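Local coordinates for protein DNA fragmentation factor 40 KDA subunit (Mus musculus, PDB 1V0D) that cuts chromosomal DNA during apoptosis as the caspase-activated nuclease, producing DNA fragmentation and chromatin condensation, at residues 261-266 / 297-302; 154-159 / 210-215. One frame throughout, in Å; residues are numbered along the deposited sequence.

Contact 1: residues 261-266 / 297-302; sequences LDHIIE and AENLKL. With MG (magnesium ion), chain C.
Asp-262 and Lys-301 face each other in a two-stranded antiparallel sheet beside the bound magnesium ion, consistent with the beta-beta-alpha-metal motif of the His-Me finger nucleases. Their backbones form a hydrogen-bonded pair, Asp-262 N to Lys-301 O and Lys-301 N to Asp-262 O, both 2.8 Å. A further bond from Ile-264 N to Asn-299 O carries the pairing beyond the strand ends.

The metal sits beyond the outer edge of strand 261-263; with CG of Asp-262 anti to the backbone N (chi1 -180°), the carboxylate is carried out to it and OD1 binds at 2.3 Å. OD2 hydrogen-bonds His-313 NE2; His-308 is the site's other protein residue.

Where the strands end, the amide of Asn-299 clasps the backbone of Ile-265. OD1 takes Ile-265 N on an in-plane lone pair at 2.9 Å, and ND2 reaches Ile-265 O at 3.3 Å, almost straight at 177°; ND2 also bonds Leu-293 O. A leucine here would probably leave the Ile-265 N-H and carbonyl without their mates and free the turn to shift.

On the face opposite Asp-262, Leu-261 meets two leucines, its CD1 4.1 Å from Leu-300 CD1 and its CD2 3.8 Å from Leu-302 CD1. His-263, anchored through NE2 to Leu-294 O, offers a ring face to Leu-300: methyl CD2 makes a CH-pi contact 3.3 Å from the ring centroid, 3° off the normal.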
loop_
_atom_site.group_PDB
_atom_site.type_symbol
_atom_site.label_atom_id
_atom_site.label_comp_id
_atom_site.label_asym_id
_atom_site.label_seq_id
_atom_site.Cartn_x
_atom_site.Cartn_y
_atom_site.Cartn_z
ATOM N N LEU A 261 -6.993 8.261 3.136
ATOM C CA LEU A 261 -7.891 9.316 3.633
ATOM C C LEU A 261 -9.102 8.500 4.112
ATOM O O LEU A 261 -10.053 8.269 3.362
ATOM C CB LEU A 261 -8.332 10.265 2.518
ATOM C CG LEU A 261 -7.428 11.435 2.131
ATOM C CD1 LEU A 261 -8.181 12.362 1.180
ATOM C CD2 LEU A 261 -7.007 12.197 3.357
ATOM N N ASP A 262 -9.050 8.057 5.361
ATOM C CA ASP A 262 -10.076 7.191 5.924
ATOM C C ASP A 262 -11.313 7.887 6.493
ATOM O O ASP A 262 -11.203 8.782 7.331
ATOM C CB ASP A 262 -9.391 6.295 6.974
ATOM C CG ASP A 262 -10.340 5.321 7.660
ATOM O OD1 ASP A 262 -11.102 4.590 6.980
ATOM O OD2 ASP A 262 -10.297 5.278 8.909
ATOM N N HIS A 263 -12.488 7.475 6.017
ATOM C CA HIS A 263 -13.755 8.031 6.488
ATOM C C HIS A 263 -14.043 7.536 7.911
ATOM O O HIS A 263 -14.092 6.324 8.149
ATOM C CB HIS A 263 -14.914 7.587 5.590
ATOM C CG HIS A 263 -14.898 8.184 4.215
ATOM N ND1 HIS A 263 -14.019 7.779 3.234
ATOM C CD2 HIS A 263 -15.676 9.140 3.650
ATOM C CE1 HIS A 263 -14.259 8.457 2.125
ATOM N NE2 HIS A 263 -15.260 9.288 2.350
ATOM N N ILE A 264 -14.241 8.461 8.849
ATOM C CA ILE A 264 -14.535 8.080 10.220
ATOM C C ILE A 264 -15.876 7.359 10.249
ATOM O O ILE A 264 -16.004 6.288 10.833
ATOM C CB ILE A 264 -14.586 9.298 11.136
ATOM C CG1 ILE A 264 -13.276 10.093 10.996
ATOM C CG2 ILE A 264 -14.784 8.842 12.583
ATOM C CD1 ILE A 264 -13.208 11.343 11.848
ATOM N N ILE A 265 -16.888 7.956 9.635
ATOM C CA ILE A 265 -18.185 7.308 9.536
ATOM C C ILE A 265 -18.047 6.677 8.151
ATOM O O ILE A 265 -18.052 7.382 7.136
ATOM C CB ILE A 265 -19.341 8.331 9.539
ATOM C CG1 ILE A 265 -19.334 9.129 10.845
ATOM C CG2 ILE A 265 -20.671 7.620 9.376
ATOM C CD1 ILE A 265 -20.498 10.097 10.974
ATOM N N GLU A 266 -17.882 5.356 8.118
ATOM C CA GLU A 266 -17.683 4.619 6.873
ATOM C C GLU A 266 -18.630 5.060 5.779
ATOM O O GLU A 266 -19.842 5.132 5.977
ATOM C CB GLU A 266 -17.827 3.132 7.134
ATOM C CG GLU A 266 -16.825 2.611 8.129
ATOM C CD GLU A 266 -16.984 1.126 8.375
ATOM O OE1 GLU A 266 -18.000 0.728 8.985
ATOM O OE2 GLU A 266 -16.092 0.354 7.949
ATOM N N ALA A 297 -12.627 16.966 5.021
ATOM C CA ALA A 297 -11.775 16.559 6.122
ATOM C C ALA A 297 -12.602 16.509 7.398
ATOM O O ALA A 297 -12.105 16.108 8.442
ATOM C CB ALA A 297 -10.618 17.524 6.286
ATOM N N GLU A 298 -13.862 16.924 7.328
ATOM C CA GLU A 298 -14.714 16.877 8.516
ATOM C C GLU A 298 -14.903 15.423 8.927
ATOM O O GLU A 298 -15.045 15.120 10.100
ATOM C CB GLU A 298 -16.098 17.471 8.242
ATOM C CG GLU A 298 -16.099 18.935 7.899
ATOM C CD GLU A 298 -17.489 19.447 7.532
ATOM O OE1 GLU A 298 -18.403 19.404 8.403
ATOM O OE2 GLU A 298 -17.654 19.888 6.367
ATOM N N ASN A 299 -14.901 14.531 7.945
ATOM C CA ASN A 299 -15.107 13.123 8.204
ATOM C C ASN A 299 -13.966 12.249 7.688
ATOM O O ASN A 299 -14.068 11.019 7.696
ATOM C CB ASN A 299 -16.430 12.693 7.571
ATOM C CG ASN A 299 -16.746 11.250 7.837
ATOM O OD1 ASN A 299 -16.518 10.761 8.942
ATOM N ND2 ASN A 299 -17.279 10.553 6.835
ATOM N N LEU A 300 -12.882 12.882 7.241
ATOM C CA LEU A 300 -11.723 12.157 6.712
ATOM C C LEU A 300 -10.487 12.332 7.579
ATOM O O LEU A 300 -10.094 13.460 7.884
ATOM C CB LEU A 300 -11.375 12.634 5.295
ATOM C CG LEU A 300 -12.409 12.456 4.176
ATOM C CD1 LEU A 300 -11.826 12.992 2.872
ATOM C CD2 LEU A 300 -12.799 10.991 4.027
ATOM N N LYS A 301 -9.876 11.217 7.971
ATOM C CA LYS A 301 -8.656 11.239 8.772
ATOM C C LYS A 301 -7.533 10.755 7.843
ATOM O O LYS A 301 -7.701 9.758 7.140
ATOM C CB LYS A 301 -8.779 10.269 9.949
ATOM C CG LYS A 301 -8.913 10.880 11.344
ATOM C CD LYS A 301 -8.699 9.771 12.401
ATOM C CE LYS A 301 -8.497 10.295 13.838
ATOM N NZ LYS A 301 -9.768 10.702 14.543
ATOM N N LEU A 302 -6.403 11.456 7.816
ATOM C CA LEU A 302 -5.287 11.033 6.979
ATOM C C LEU A 302 -4.433 10.096 7.810
ATOM O O LEU A 302 -3.740 10.536 8.721
ATOM C CB LEU A 302 -4.446 12.231 6.542
ATOM C CG LEU A 302 -3.156 11.897 5.772
ATOM C CD1 LEU A 302 -3.479 11.227 4.448
ATOM C CD2 LEU A 302 -2.374 13.177 5.531
HETATM MG MG MG C . -11.785 3.364 5.160
#

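Contact 2: residues 154-159 / 210-215; sequences NKSGYL and FDRGAE
The first turns of helix 155-175 pack against an irregular loop here, with Ser-156 and Leu-159, one helical turn apart, meeting Asp-211, Arg-212 and Phe-210.

Ser-156 is small enough to let the loop backbone come close. Its CB lies 3.4 Å from Asp-211 OD2, and its O is 3.6 Å from Asp-211 CB. OG stands 3.7 Å from Arg-212 CG, near the plane of the guanidinium at its edge. The polar ends of this pair converge on one acid: Ser-156 OG hydrogen-bonds Glu-136 OE1, while Arg-212 NH2 forms a salt bridge with Glu-136 OE2. A long, extended arginine suits this place, spanning from the loop past the helix start to that carboxylate. Lys-155 runs nearby, its CD 4.4 Å from Arg-212 NH2; its NZ bonds Tyr-247 O and salt-bridges Asp-141, which with Glu-136 on the arginine probably eases the nearness of two positive groups.

Farther along, carbon contacts and a backbone carbonyl take over. Leu-159 CB approaches Phe-210 CB at 4.1 Å, and Leu-159 O lies at the edge of the phenyl ring, 3.5 Å from CD2. With CG beside the backbone N (chi1 -75°), the ring leaves the loop to lie along the helix.

There Phe-210 packs on Cys-163 and Arg-166 of helix 155-175, while Tyr-247, between strand 243-244 and helix 250-255, bonds through its hydroxyl to Phe-210 O and Arg-212 N.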
loop_
_atom_site.group_PDB
_atom_site.type_symbol
_atom_site.label_atom_id
_atom_site.label_comp_id
_atom_site.label_asym_id
_atom_site.label_seq_id
_atom_site.Cartn_x
_atom_site.Cartn_y
_atom_site.Cartn_z
ATOM N N ASN A 154 5.264 20.394 -11.893
ATOM C CA ASN A 154 5.414 20.772 -10.497
ATOM C C ASN A 154 5.046 19.653 -9.528
ATOM O O ASN A 154 4.199 18.820 -9.835
ATOM C CB ASN A 154 4.533 21.998 -10.232
ATOM C CG ASN A 154 4.838 22.653 -8.905
ATOM O OD1 ASN A 154 4.129 23.565 -8.460
ATOM N ND2 ASN A 154 5.908 22.195 -8.259
ATOM N N LYS A 155 5.681 19.637 -8.359
ATOM C CA LYS A 155 5.380 18.625 -7.348
ATOM C C LYS A 155 3.990 18.849 -6.732
ATOM O O LYS A 155 3.129 17.959 -6.774
ATOM C CB LYS A 155 6.430 18.639 -6.238
ATOM C CG LYS A 155 7.775 18.046 -6.626
ATOM C CD LYS A 155 8.715 18.031 -5.432
ATOM C CE LYS A 155 10.078 17.497 -5.805
ATOM N NZ LYS A 155 11.052 17.706 -4.699
ATOM N N SER A 156 3.776 20.030 -6.152
ATOM C CA SER A 156 2.486 20.358 -5.548
ATOM C C SER A 156 1.395 19.989 -6.528
ATOM O O SER A 156 0.376 19.415 -6.157
ATOM C CB SER A 156 2.381 21.857 -5.245
ATOM O OG SER A 156 3.208 22.225 -4.156
ATOM N N GLY A 157 1.632 20.323 -7.789
ATOM C CA GLY A 157 0.660 20.050 -8.825
ATOM C C GLY A 157 0.297 18.595 -8.934
ATOM O O GLY A 157 -0.872 18.255 -9.072
ATOM N N TYR A 158 1.293 17.722 -8.880
ATOM C CA TYR A 158 1.009 16.305 -8.991
ATOM C C TYR A 158 0.226 15.836 -7.774
ATOM O O TYR A 158 -0.815 15.192 -7.919
ATOM C CB TYR A 158 2.296 15.491 -9.121
ATOM C CG TYR A 158 2.032 14.004 -9.062
ATOM C CD1 TYR A 158 1.348 13.352 -10.091
ATOM C CD2 TYR A 158 2.398 13.257 -7.941
ATOM C CE1 TYR A 158 1.029 11.988 -9.994
ATOM C CE2 TYR A 158 2.085 11.898 -7.839
ATOM C CZ TYR A 158 1.403 11.275 -8.862
ATOM O OH TYR A 158 1.098 9.948 -8.743
ATOM N N LEU A 159 0.724 16.157 -6.579
ATOM C CA LEU A 159 0.055 15.763 -5.341
ATOM C C LEU A 159 -1.375 16.305 -5.271
ATOM O O LEU A 159 -2.275 15.657 -4.738
ATOM C CB LEU A 159 0.872 16.231 -4.140
ATOM C CG LEU A 159 1.601 15.112 -3.388
ATOM C CD1 LEU A 159 2.129 14.058 -4.344
ATOM C CD2 LEU A 159 2.736 15.707 -2.593
ATOM N N PHE A 210 -3.627 18.127 -0.364
ATOM C CA PHE A 210 -2.264 17.598 -0.484
ATOM C C PHE A 210 -1.180 18.559 -0.908
ATOM O O PHE A 210 -0.003 18.221 -0.811
ATOM C CB PHE A 210 -2.211 16.411 -1.451
ATOM C CG PHE A 210 -2.777 15.138 -0.898
ATOM C CD1 PHE A 210 -3.353 15.097 0.369
ATOM C CD2 PHE A 210 -2.758 13.975 -1.662
ATOM C CE1 PHE A 210 -3.903 13.921 0.859
ATOM C CE2 PHE A 210 -3.305 12.795 -1.179
ATOM C CZ PHE A 210 -3.879 12.769 0.083
ATOM N N ASP A 211 -1.536 19.748 -1.380
ATOM C CA ASP A 211 -0.483 20.645 -1.825
ATOM C C ASP A 211 -0.076 21.760 -0.870
ATOM O O ASP A 211 -0.887 22.598 -0.468
ATOM C CB ASP A 211 -0.819 21.173 -3.236
ATOM C CG ASP A 211 -1.066 22.666 -3.288
ATOM O OD1 ASP A 211 -2.239 23.074 -3.183
ATOM O OD2 ASP A 211 -0.087 23.430 -3.452
ATOM N N ARG A 212 1.196 21.725 -0.474
ATOM C CA ARG A 212 1.747 22.736 0.408
ATOM C C ARG A 212 1.582 24.038 -0.354
ATOM O O ARG A 212 1.133 24.043 -1.500
ATOM C CB ARG A 212 3.225 22.445 0.688
ATOM C CG ARG A 212 4.092 22.198 -0.551
ATOM C CD ARG A 212 5.526 21.770 -0.168
ATOM N NE ARG A 212 6.423 21.690 -1.326
ATOM C CZ ARG A 212 7.668 21.209 -1.292
ATOM N NH1 ARG A 212 8.189 20.751 -0.158
ATOM N NH2 ARG A 212 8.402 21.199 -2.397
ATOM N N GLY A 213 1.925 25.158 0.244
ATOM C CA GLY A 213 1.735 26.382 -0.512
ATOM C C GLY A 213 0.273 26.683 -0.841
ATOM O O GLY A 213 -0.019 27.335 -1.833
ATOM N N ALA A 214 -0.648 26.194 -0.020
ATOM C CA ALA A 214 -2.065 26.471 -0.206
ATOM C C ALA A 214 -2.507 27.120 1.109
ATOM O O ALA A 214 -1.805 27.002 2.115
ATOM C CB ALA A 214 -2.834 25.179 -0.453
ATOM N N GLU A 215 -3.640 27.822 1.105
ATOM C CA GLU A 215 -4.142 28.457 2.322
ATOM C C GLU A 215 -3.967 27.452 3.472
ATOM O O GLU A 215 -4.257 26.265 3.310
ATOM C CB GLU A 215 -5.626 28.822 2.157
ATOM C CG GLU A 215 -6.234 29.622 3.318
ATOM C CD GLU A 215 -5.679 31.057 3.423
ATOM O OE1 GLU A 215 -4.449 31.221 3.622
ATOM O OE2 GLU A 215 -6.468 32.028 3.308
#

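In the fold
From the N terminus, the chain first reaches contact 2, where the start of helix 155-175 meets a loop 51 residues later; the excursion between them is mostly helical and includes helix 186-202. The chain then passes through strands 227-228 and 243-244 and helix 250-255 before contact 1 opens at strand 260-263. That contact closes a second loop, carrying helices 267-281 and 287-295, when strand 300-303 returns. The two closures follow in series, neither nested nor crossed. Their centres lie 20 Å apart, though their nearest atoms approach to about 4 Å. Helix 155-175 links the regions: Tyr-170, farther along it, stacks edge-to-face with His-263.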